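Local structure of NADH dehydrogenase, putative (Plasmodium falciparum, 5JWC) at residues A[348-353]-A[412-417]; A[385-390]-A[452-457]; A[170-175]-A[187-192]. The protein probably oxidises NADH and passes the electrons through its bound FAD to ubiquinone, as a type II NADH dehydrogenase of the malaria parasite. One frame throughout, in Å; residues are numbered along the deposited sequence.

Contacts 1 and 2 lie side by side, their centres 13 Å apart, and their segments alternate along the chain; each pairs a segment of the helical insertion with a loop distant in sequence. They meet at Gln385, whose NE2 bonds to Lys349 O and Asp414 OD1. Contact 1 is partly buried and centres on a carboxylate gripped by N-H donors; contact 2 is a surface contact made of a salt bridge, serines and waters. Contact 3 stands on the opposite side of the chain's centre, about 47 Å or more from the others between centres. It is buried and apolar, joining a helix end to the start of a strand near the second subunit.

Contact 1: residues A[348-353]-A[412-417]; sequences PKLLHE and EIDKNY
Leu350 and Asp414 bring the backbones nearest, their CA atoms 6.0 Å apart, where the last turn of helix 403-416 faces a tight turn closed by the bond from Glu353 N to Leu350 O. Asp414 carries the contact: with CG anti to its own carbonyl carbon (chi1 -71°), its carboxylate is directed into that turn. OD1 accepts Leu351 N at 2.8 Å, on the syn side and somewhat out of the carboxylate plane. OD2 takes two donors. His352 N reaches its syn lone pair at 2.9 Å in a nearly straight bond (165°), and His352 ND1 comes to its anti side at 2.7 Å. The imidazole meets this oxygen edge-on, and ring and carboxylate planes stand 53° apart. Aspartate suits the place because its short arm brings both oxygens up to adjacent backbone amides. Around this polar centre the packing is apolar: Leu350 CD2 lies against the carboxylate carbon, and Leu351 CD1 touches Ile413 CG2 at 3.6 Å. Farther along, Pro348 sets CG over one face of Tyr417, offset toward the rim, a CH-pi contact with CG 4.0 Å from the ring centroid, to which the rigid, compact proline presents its C-H groups. Phe411 meets the His352 ring edge-to-face. The contact thus fastens the end of helix 403-416, in the helical insertion, to the loop leading into helix 355-361. With Gln385 NE2 also bonded to OD1, the buried carboxylate has four N-H donors, which should stabilise its ionised form and fix its rotation.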
loop_
_atom_site.group_PDB
_atom_site.type_symbol
_atom_site.label_atom_id
_atom_site.label_comp_id
_atom_site.label_asym_id
_atom_site.label_seq_id
_atom_site.Cartn_x
_atom_site.Cartn_y
_atom_site.Cartn_z
ATOM N N PRO A 348 19.101 -35.063 17.336
ATOM C CA PRO A 348 19.967 -34.904 18.502
ATOM C C PRO A 348 20.942 -36.057 18.659
ATOM O O PRO A 348 20.755 -37.106 18.041
ATOM C CB PRO A 348 18.987 -34.881 19.672
ATOM C CG PRO A 348 17.848 -35.708 19.184
ATOM C CD PRO A 348 17.722 -35.412 17.717
ATOM N N LYS A 349 21.969 -35.828 19.472
ATOM C CA LYS A 349 22.892 -36.868 19.887
ATOM C C LYS A 349 22.090 -38.030 20.473
ATOM O O LYS A 349 21.212 -37.818 21.305
ATOM C CB LYS A 349 23.881 -36.318 20.914
ATOM C CG LYS A 349 24.904 -37.342 21.396
ATOM C CD LYS A 349 25.679 -36.808 22.585
ATOM C CE LYS A 349 26.618 -35.690 22.171
ATOM N NZ LYS A 349 27.345 -35.131 23.341
ATOM N N LEU A 350 22.409 -39.250 20.045
ATOM C CA LEU A 350 21.629 -40.430 20.402
ATOM C C LEU A 350 21.972 -40.957 21.792
ATOM O O LEU A 350 23.125 -41.270 22.092
ATOM C CB LEU A 350 21.837 -41.524 19.356
ATOM C CG LEU A 350 21.348 -41.168 17.952
ATOM C CD1 LEU A 350 21.953 -42.086 16.893
ATOM C CD2 LEU A 350 19.820 -41.229 17.892
ATOM N N LEU A 351 20.944 -41.055 22.627
ATOM C CA LEU A 351 21.053 -41.626 23.964
ATOM C C LEU A 351 21.684 -43.012 23.889
ATOM O O LEU A 351 22.591 -43.342 24.659
ATOM C CB LEU A 351 19.670 -41.734 24.600
ATOM C CG LEU A 351 19.041 -40.446 25.117
ATOM C CD1 LEU A 351 17.601 -40.683 25.499
ATOM C CD2 LEU A 351 19.817 -39.921 26.299
ATOM N N HIS A 352 21.190 -43.824 22.959
ATOM C CA HIS A 352 21.580 -45.225 22.957
ATOM C C HIS A 352 23.032 -45.432 22.504
ATOM O O HIS A 352 23.600 -46.494 22.740
ATOM C CB HIS A 352 20.603 -46.073 22.126
ATOM C CG HIS A 352 20.763 -45.973 20.639
ATOM N ND1 HIS A 352 20.077 -45.052 19.877
ATOM C CD2 HIS A 352 21.439 -46.753 19.761
ATOM C CE1 HIS A 352 20.368 -45.235 18.594
ATOM N NE2 HIS A 352 21.192 -46.262 18.506
ATOM N N GLU A 353 23.641 -44.413 21.898
ATOM C CA GLU A 353 25.064 -44.482 21.576
ATOM C C GLU A 353 25.917 -44.056 22.751
ATOM O O GLU A 353 27.140 -44.035 22.642
ATOM C CB GLU A 353 25.402 -43.614 20.364
ATOM C CG GLU A 353 24.825 -44.130 19.071
ATOM C CD GLU A 353 25.196 -43.261 17.883
ATOM O OE1 GLU A 353 25.654 -42.109 18.096
ATOM O OE2 GLU A 353 25.034 -43.736 16.737
ATOM N N GLU A 412 14.308 -46.156 22.438
ATOM C CA GLU A 412 12.917 -45.755 22.227
ATOM C C GLU A 412 12.746 -44.256 22.449
ATOM O O GLU A 412 11.961 -43.608 21.752
ATOM C CB GLU A 412 11.959 -46.538 23.138
ATOM C CG GLU A 412 11.795 -48.017 22.749
ATOM C CD GLU A 412 11.401 -48.208 21.281
ATOM O OE1 GLU A 412 10.469 -47.510 20.817
ATOM O OE2 GLU A 412 12.011 -49.058 20.588
ATOM N N ILE A 413 13.464 -43.710 23.420
ATOM C CA ILE A 413 13.422 -42.263 23.638
ATOM C C ILE A 413 14.010 -41.505 22.433
ATOM O O ILE A 413 13.429 -40.503 21.994
ATOM C CB ILE A 413 14.141 -41.871 24.932
ATOM C CG1 ILE A 413 13.565 -42.687 26.105
ATOM C CG2 ILE A 413 13.996 -40.356 25.205
ATOM C CD1 ILE A 413 14.237 -42.422 27.445
ATOM N N ASP A 414 15.133 -41.991 21.895
ATOM C CA ASP A 414 15.730 -41.399 20.695
ATOM C C ASP A 414 14.730 -41.365 19.563
ATOM O O ASP A 414 14.538 -40.343 18.907
ATOM C CB ASP A 414 16.959 -42.181 20.231
ATOM C CG ASP A 414 18.142 -42.018 21.161
ATOM O OD1 ASP A 414 18.255 -40.967 21.810
ATOM O OD2 ASP A 414 18.971 -42.949 21.236
ATOM N N LYS A 415 14.101 -42.509 19.341
ATOM C CA LYS A 415 13.166 -42.693 18.249
ATOM C C LYS A 415 11.928 -41.793 18.393
ATOM O O LYS A 415 11.381 -41.312 17.402
ATOM C CB LYS A 415 12.789 -44.176 18.195
ATOM C CG LYS A 415 11.968 -44.626 17.031
ATOM C CD LYS A 415 11.906 -46.158 17.057
ATOM C CE LYS A 415 10.818 -46.707 16.154
ATOM N NZ LYS A 415 9.472 -46.343 16.673
ATOM N N ASN A 416 11.515 -41.551 19.634
ATOM C CA ASN A 416 10.334 -40.747 19.936
ATOM C C ASN A 416 10.514 -39.222 19.769
ATOM O O ASN A 416 9.532 -38.480 19.652
ATOM C CB ASN A 416 9.899 -41.046 21.368
ATOM C CG ASN A 416 8.700 -40.248 21.790
ATOM O OD1 ASN A 416 8.794 -39.352 22.641
ATOM N ND2 ASN A 416 7.561 -40.548 21.194
ATOM N N TYR A 417 11.763 -38.759 19.753
ATOM C CA TYR A 417 12.038 -37.316 19.719
ATOM C C TYR A 417 11.376 -36.630 18.526
ATOM O O TYR A 417 11.509 -37.068 17.393
ATOM C CB TYR A 417 13.540 -37.038 19.666
ATOM C CG TYR A 417 13.847 -35.557 19.505
ATOM C CD1 TYR A 417 13.742 -34.688 20.588
ATOM C CD2 TYR A 417 14.211 -35.028 18.270
ATOM C CE1 TYR A 417 14.011 -33.321 20.449
ATOM C CE2 TYR A 417 14.482 -33.658 18.121
ATOM C CZ TYR A 417 14.383 -32.823 19.220
ATOM O OH TYR A 417 14.631 -31.472 19.103
#

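Contact 2: residues A[385-390]-A[452-457]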
loop_
_atom_site.group_PDB
_atom_site.type_symbol
_atom_site.label_atom_id
_atom_site.label_comp_id
_atom_site.label_asym_id
_atom_site.label_seq_id
_atom_site.Cartn_x
_atom_site.Cartn_y
_atom_site.Cartn_z
ATOM N N GLN A 385 15.839 -34.943 24.013
ATOM C CA GLN A 385 14.785 -35.945 23.948
ATOM C C GLN A 385 14.422 -36.529 25.337
ATOM O O GLN A 385 13.407 -37.193 25.476
ATOM C CB GLN A 385 15.157 -37.060 22.953
ATOM C CG GLN A 385 16.398 -37.865 23.276
ATOM C CD GLN A 385 17.667 -37.248 22.715
ATOM O OE1 GLN A 385 17.939 -36.064 22.919
ATOM N NE2 GLN A 385 18.460 -38.057 22.021
ATOM N N LEU A 386 15.223 -36.242 26.359
ATOM C CA LEU A 386 14.911 -36.661 27.729
ATOM C C LEU A 386 14.023 -35.683 28.452
ATOM O O LEU A 386 13.621 -35.928 29.597
ATOM C CB LEU A 386 16.196 -36.846 28.558
ATOM C CG LEU A 386 17.038 -38.069 28.237
ATOM C CD1 LEU A 386 18.318 -38.063 29.072
ATOM C CD2 LEU A 386 16.233 -39.317 28.522
ATOM N N SER A 387 13.760 -34.549 27.813
ATOM C CA SER A 387 12.914 -33.530 28.407
ATOM C C SER A 387 11.535 -34.096 28.732
ATOM O O SER A 387 10.991 -34.913 27.976
ATOM C CB SER A 387 12.774 -32.332 27.460
ATOM O OG SER A 387 11.867 -31.376 27.976
ATOM N N ILE A 388 10.965 -33.661 29.849
ATOM C CA ILE A 388 9.615 -34.094 30.196
ATOM C C ILE A 388 8.599 -33.573 29.170
ATOM O O ILE A 388 7.498 -34.096 29.071
ATOM C CB ILE A 388 9.211 -33.627 31.609
ATOM C CG1 ILE A 388 9.336 -32.108 31.733
ATOM C CG2 ILE A 388 10.078 -34.296 32.672
ATOM C CD1 ILE A 388 8.727 -31.564 33.023
ATOM N N SER A 389 8.985 -32.555 28.397
ATOM C CA SER A 389 8.154 -32.075 27.298
ATOM C C SER A 389 8.298 -32.960 26.055
ATOM O O SER A 389 7.544 -32.809 25.104
ATOM C CB SER A 389 8.508 -30.615 26.941
ATOM O OG SER A 389 9.823 -30.504 26.398
ATOM N N LYS A 390 9.278 -33.867 26.052
ATOM C CA LYS A 390 9.553 -34.695 24.873
ATOM C C LYS A 390 9.303 -36.185 25.108
ATOM O O LYS A 390 9.108 -36.944 24.158
ATOM C CB LYS A 390 11.011 -34.513 24.416
ATOM C CG LYS A 390 11.361 -33.119 23.860
ATOM C CD LYS A 390 10.690 -32.870 22.530
ATOM C CE LYS A 390 11.010 -31.450 22.049
ATOM N NZ LYS A 390 10.137 -31.063 20.902
ATOM N N SER A 452 21.830 -28.013 25.204
ATOM C CA SER A 452 21.098 -28.295 23.973
ATOM C C SER A 452 19.862 -27.393 23.878
ATOM O O SER A 452 19.403 -26.851 24.880
ATOM C CB SER A 452 20.668 -29.757 23.910
ATOM O OG SER A 452 19.723 -30.029 24.937
ATOM N N PHE A 453 19.317 -27.236 22.679
ATOM C CA PHE A 453 18.109 -26.435 22.548
ATOM C C PHE A 453 16.850 -27.225 22.907
ATOM O O PHE A 453 16.594 -28.291 22.356
ATOM C CB PHE A 453 17.949 -25.882 21.134
ATOM C CG PHE A 453 16.635 -25.173 20.934
ATOM C CD1 PHE A 453 16.401 -23.950 21.555
ATOM C CD2 PHE A 453 15.620 -25.748 20.180
ATOM C CE1 PHE A 453 15.179 -23.292 21.398
ATOM C CE2 PHE A 453 14.392 -25.106 20.031
ATOM C CZ PHE A 453 14.173 -23.881 20.638
ATOM N N ILE A 454 16.069 -26.689 23.842
ATOM C CA ILE A 454 14.766 -27.264 24.176
ATOM C C ILE A 454 13.698 -26.176 24.147
ATOM O O ILE A 454 13.764 -25.223 24.916
ATOM C CB ILE A 454 14.772 -27.926 25.561
ATOM C CG1 ILE A 454 15.766 -29.076 25.590
ATOM C CG2 ILE A 454 13.377 -28.441 25.914
ATOM C CD1 ILE A 454 16.109 -29.497 26.983
ATOM N N GLU A 455 12.719 -26.315 23.261
ATOM C CA GLU A 455 11.708 -25.269 23.106
ATOM C C GLU A 455 10.634 -25.337 24.188
ATOM O O GLU A 455 10.448 -26.368 24.833
ATOM C CB GLU A 455 11.051 -25.354 21.724
ATOM C CG GLU A 455 10.096 -26.540 21.552
ATOM C CD GLU A 455 10.809 -27.813 21.083
ATOM O OE1 GLU A 455 11.987 -28.023 21.453
ATOM O OE2 GLU A 455 10.190 -28.603 20.336
ATOM N N LYS A 456 9.932 -24.228 24.381
ATOM C CA LYS A 456 8.839 -24.174 25.336
ATOM C C LYS A 456 7.526 -23.806 24.643
ATOM O O LYS A 456 7.404 -22.754 24.004
ATOM C CB LYS A 456 9.156 -23.179 26.450
ATOM C CG LYS A 456 7.977 -22.931 27.395
ATOM C CD LYS A 456 8.391 -22.206 28.675
ATOM C CE LYS A 456 7.174 -21.822 29.528
ATOM N NZ LYS A 456 6.947 -22.775 30.657
ATOM N N TRP A 457 6.536 -24.677 24.769
ATOM C CA TRP A 457 5.251 -24.390 24.147
ATOM C C TRP A 457 4.484 -23.333 24.950
ATOM O O TRP A 457 4.309 -23.462 26.160
ATOM C CB TRP A 457 4.419 -25.659 24.013
ATOM C CG TRP A 457 3.096 -25.391 23.359
ATOM C CD1 TRP A 457 2.882 -24.841 22.122
ATOM C CD2 TRP A 457 1.811 -25.666 23.910
ATOM N NE1 TRP A 457 1.528 -24.745 21.876
ATOM C CE2 TRP A 457 0.849 -25.256 22.955
ATOM C CE3 TRP A 457 1.371 -26.219 25.112
ATOM C CZ2 TRP A 457 -0.522 -25.384 23.173
ATOM C CZ3 TRP A 457 0.010 -26.343 25.333
ATOM C CH2 TRP A 457 -0.923 -25.931 24.368
HETATM O O HOH W 1 9.740 -28.953 24.132
HETATM O O HOH W 2 9.810 -27.191 27.481
#
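Lys390 NZ comes to Glu455 OE2 obliquely from above the carboxylate plane, 42° out of it, and the lysine CE lies on the same side, farther from the plane and near both oxygens. The other flat group, the Phe453 ring, has Glu455 N over one face, offset toward the rim, while Tyr433 meets it edge-to-face. The salt bridge is modelled at 2.5 Å from Lys390 NZ to Glu455 OE2, a length so short that its exact value is doubtful. Both chains bend to reach it: Glu455 turns at chi2 (-87°), and Lys390 does likewise, the two crossing at about a right angle. Lys390 NZ is also held by Lys418 O. Long, flexible side chains suit this place, because the backbones stay well apart, Ser387 CA and Ile454 CA being 7.8 Å from each other. Ser387 to Lys390 form a type I beta turn, closed by Lys390 N to Ser387 O at 2.8 Å, and this turn belongs to the helical insertion of the enzyme; segment 452-457 is the loop leading to strand 460-465. Ser387 and Ser389 both point toward segment 452-457, and their small size lets the hydroxyls bond to each other at 2.7 Å (Ser387 OG to Ser389 OG). One water links Ser389 OG to Glu455 O, lying 2.7 Å from Ser389 OG and donating to Glu455 O; a second water also donates to that carbonyl but reaches Ser389 OG only weakly.

Contact 3: residues A[170-175]-A[187-192]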
loop_
_atom_site.group_PDB
_atom_site.type_symbol
_atom_site.label_atom_id
_atom_site.label_comp_id
_atom_site.label_asym_id
_atom_site.label_seq_id
_atom_site.Cartn_x
_atom_site.Cartn_y
_atom_site.Cartn_z
ATOM N N ASP A 170 -11.720 -6.289 -6.509
ATOM C CA ASP A 170 -11.940 -6.175 -7.951
ATOM C C ASP A 170 -13.217 -6.919 -8.363
ATOM O O ASP A 170 -13.948 -6.471 -9.246
ATOM C CB ASP A 170 -10.763 -6.759 -8.755
ATOM C CG ASP A 170 -9.532 -5.876 -8.752
ATOM O OD1 ASP A 170 -8.441 -6.422 -9.027
ATOM O OD2 ASP A 170 -9.650 -4.664 -8.470
ATOM N N ILE A 171 -13.446 -8.080 -7.757
ATOM C CA ILE A 171 -14.586 -8.917 -8.125
ATOM C C ILE A 171 -15.876 -8.236 -7.721
ATOM O O ILE A 171 -16.855 -8.277 -8.465
ATOM C CB ILE A 171 -14.527 -10.330 -7.477
ATOM C CG1 ILE A 171 -13.384 -11.154 -8.073
ATOM C CG2 ILE A 171 -15.854 -11.083 -7.702
ATOM C CD1 ILE A 171 -13.007 -12.379 -7.222
ATOM N N LEU A 172 -15.881 -7.602 -6.556
ATOM C CA LEU A 172 -17.068 -6.878 -6.098
ATOM C C LEU A 172 -17.471 -5.786 -7.089
ATOM O O LEU A 172 -18.658 -5.613 -7.388
ATOM C CB LEU A 172 -16.842 -6.246 -4.727
ATOM C CG LEU A 172 -16.569 -7.151 -3.526
ATOM C CD1 LEU A 172 -16.292 -6.252 -2.301
ATOM C CD2 LEU A 172 -17.773 -8.072 -3.293
ATOM N N GLU A 173 -16.488 -5.033 -7.583
ATOM C CA GLU A 173 -16.790 -3.965 -8.544
ATOM C C GLU A 173 -17.272 -4.556 -9.872
ATOM O O GLU A 173 -18.240 -4.076 -10.456
ATOM C CB GLU A 173 -15.581 -3.054 -8.765
ATOM C CG GLU A 173 -15.359 -2.038 -7.622
ATOM C CD GLU A 173 -16.535 -1.075 -7.395
ATOM O OE1 GLU A 173 -16.650 -0.523 -6.270
ATOM O OE2 GLU A 173 -17.354 -0.862 -8.322
ATOM N N LYS A 174 -16.616 -5.615 -10.330
ATOM C CA LYS A 174 -17.002 -6.255 -11.579
ATOM C C LYS A 174 -18.452 -6.737 -11.542
ATOM O O LYS A 174 -19.186 -6.588 -12.523
ATOM C CB LYS A 174 -16.060 -7.415 -11.883
ATOM C CG LYS A 174 -16.402 -8.174 -13.142
ATOM C CD LYS A 174 -15.440 -9.331 -13.358
ATOM C CE LYS A 174 -15.767 -10.092 -14.647
ATOM N NZ LYS A 174 -14.762 -11.153 -14.962
ATOM N N CYS A 175 -18.878 -7.273 -10.401
ATOM C CA CYS A 175 -20.236 -7.804 -10.253
ATOM C C CYS A 175 -21.309 -6.751 -9.999
ATOM O O CYS A 175 -22.484 -7.083 -9.889
ATOM C CB CYS A 175 -20.285 -8.826 -9.109
ATOM S SG CYS A 175 -19.393 -10.324 -9.509
ATOM N N LYS A 187 -21.247 -17.438 -9.207
ATOM C CA LYS A 187 -20.002 -18.135 -9.481
ATOM C C LYS A 187 -18.794 -17.266 -9.159
ATOM O O LYS A 187 -17.834 -17.727 -8.540
ATOM C CB LYS A 187 -19.942 -18.585 -10.938
ATOM C CG LYS A 187 -21.008 -19.611 -11.319
ATOM C CD LYS A 187 -20.644 -20.270 -12.642
ATOM C CE LYS A 187 -21.801 -21.074 -13.216
ATOM N NZ LYS A 187 -21.443 -21.653 -14.551
ATOM N N MET A 188 -18.846 -16.002 -9.571
ATOM C CA MET A 188 -17.719 -15.095 -9.371
ATOM C C MET A 188 -17.547 -14.692 -7.911
ATOM O O MET A 188 -16.438 -14.423 -7.474
ATOM C CB MET A 188 -17.880 -13.840 -10.224
ATOM C CG MET A 188 -17.282 -13.960 -11.610
ATOM S SD MET A 188 -17.514 -12.426 -12.546
ATOM C CE MET A 188 -19.255 -12.543 -12.942
ATOM N N LEU A 189 -18.637 -14.641 -7.161
ATOM C CA LEU A 189 -18.560 -14.190 -5.774
ATOM C C LEU A 189 -18.422 -15.368 -4.807
ATOM O O LEU A 189 -18.723 -15.259 -3.623
ATOM C CB LEU A 189 -19.791 -13.338 -5.442
ATOM C CG LEU A 189 -19.832 -12.040 -6.253
ATOM C CD1 LEU A 189 -21.225 -11.413 -6.255
ATOM C CD2 LEU A 189 -18.834 -11.067 -5.642
ATOM N N HIS A 190 -17.947 -16.500 -5.309
ATOM C CA HIS A 190 -17.687 -17.616 -4.422
ATOM C C HIS A 190 -16.208 -17.637 -4.050
ATOM O O HIS A 190 -15.352 -17.808 -4.901
ATOM C CB HIS A 190 -18.099 -18.950 -5.063
ATOM C CG HIS A 190 -17.727 -20.136 -4.233
ATOM N ND1 HIS A 190 -17.083 -21.241 -4.760
ATOM C CD2 HIS A 190 -17.856 -20.378 -2.906
ATOM C CE1 HIS A 190 -16.867 -22.122 -3.789
ATOM N NE2 HIS A 190 -17.324 -21.617 -2.661
ATOM N N VAL A 191 -15.920 -17.439 -2.773
ATOM C CA VAL A 191 -14.541 -17.477 -2.304
ATOM C C VAL A 191 -14.324 -18.844 -1.670
ATOM O O VAL A 191 -15.131 -19.296 -0.855
ATOM C CB VAL A 191 -14.237 -16.357 -1.290
ATOM C CG1 VAL A 191 -12.776 -16.444 -0.829
ATOM C CG2 VAL A 191 -14.529 -14.981 -1.916
ATOM N N ALA A 192 -13.262 -19.510 -2.090
ATOM C CA ALA A 192 -12.912 -20.826 -1.594
ATOM C C ALA A 192 -11.552 -20.767 -0.949
ATOM O O ALA A 192 -10.598 -20.260 -1.554
ATOM C CB ALA A 192 -12.912 -21.847 -2.726
#
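Leu189 and Ile171 meet through side chains set by their first torsions: Leu189 CG stands anti to its carbonyl carbon (chi1 -65°), and Ile171 holds CG2 anti to the backbone N, which brings CG2 to within 3.6 Å of Leu189 CD2 as the two chains slide past each other in opposite directions. Met188 runs extended to its sulfur (chi2 -180°), which meets Lys174, then bends at chi3 (-75°), turning CE toward Cys175 SG. The helix 158-174 thus ends against the junction where helix 182-188 gives way to strand 190-194, Leu189 being the first residue to leave helical angles. The two leucine methyls do different work: CD2 meets Ile171 and, at 4.0 Å, Leu172 CD2, whereas CD1 and CG lie beside Cys175, with Cys175 SG 3.7 Å from Leu189 CG. A compact cysteine suits this spot, its polarisable sulfur filling the angle between Leu189 and Met188 CB. At the outer margin Lys174 runs fully extended across Met188 at about a right angle, laying its methylenes on the thioether, with CE 3.6 Å from Met188 SD; beyond, its NZ forms a salt bridge with Glu121 of the second subunit. Strand 190-194 lies between strands 292-295 and 227-232 in a parallel sheet and leads through a GxGxxG pattern (Gly195, Gly197, Gly200) into helix 198-218, consistent with the Rossmann-type nucleotide-binding domain of this family. Ile222 also touches Leu172, Cys175 and Leu189. No hydrogen bond crosses between the segments, so their mutual hold rests on close-fitting aliphatic and sulfur groups, while the lysine passes from this apolar packing to a charged partner across the dimer interface.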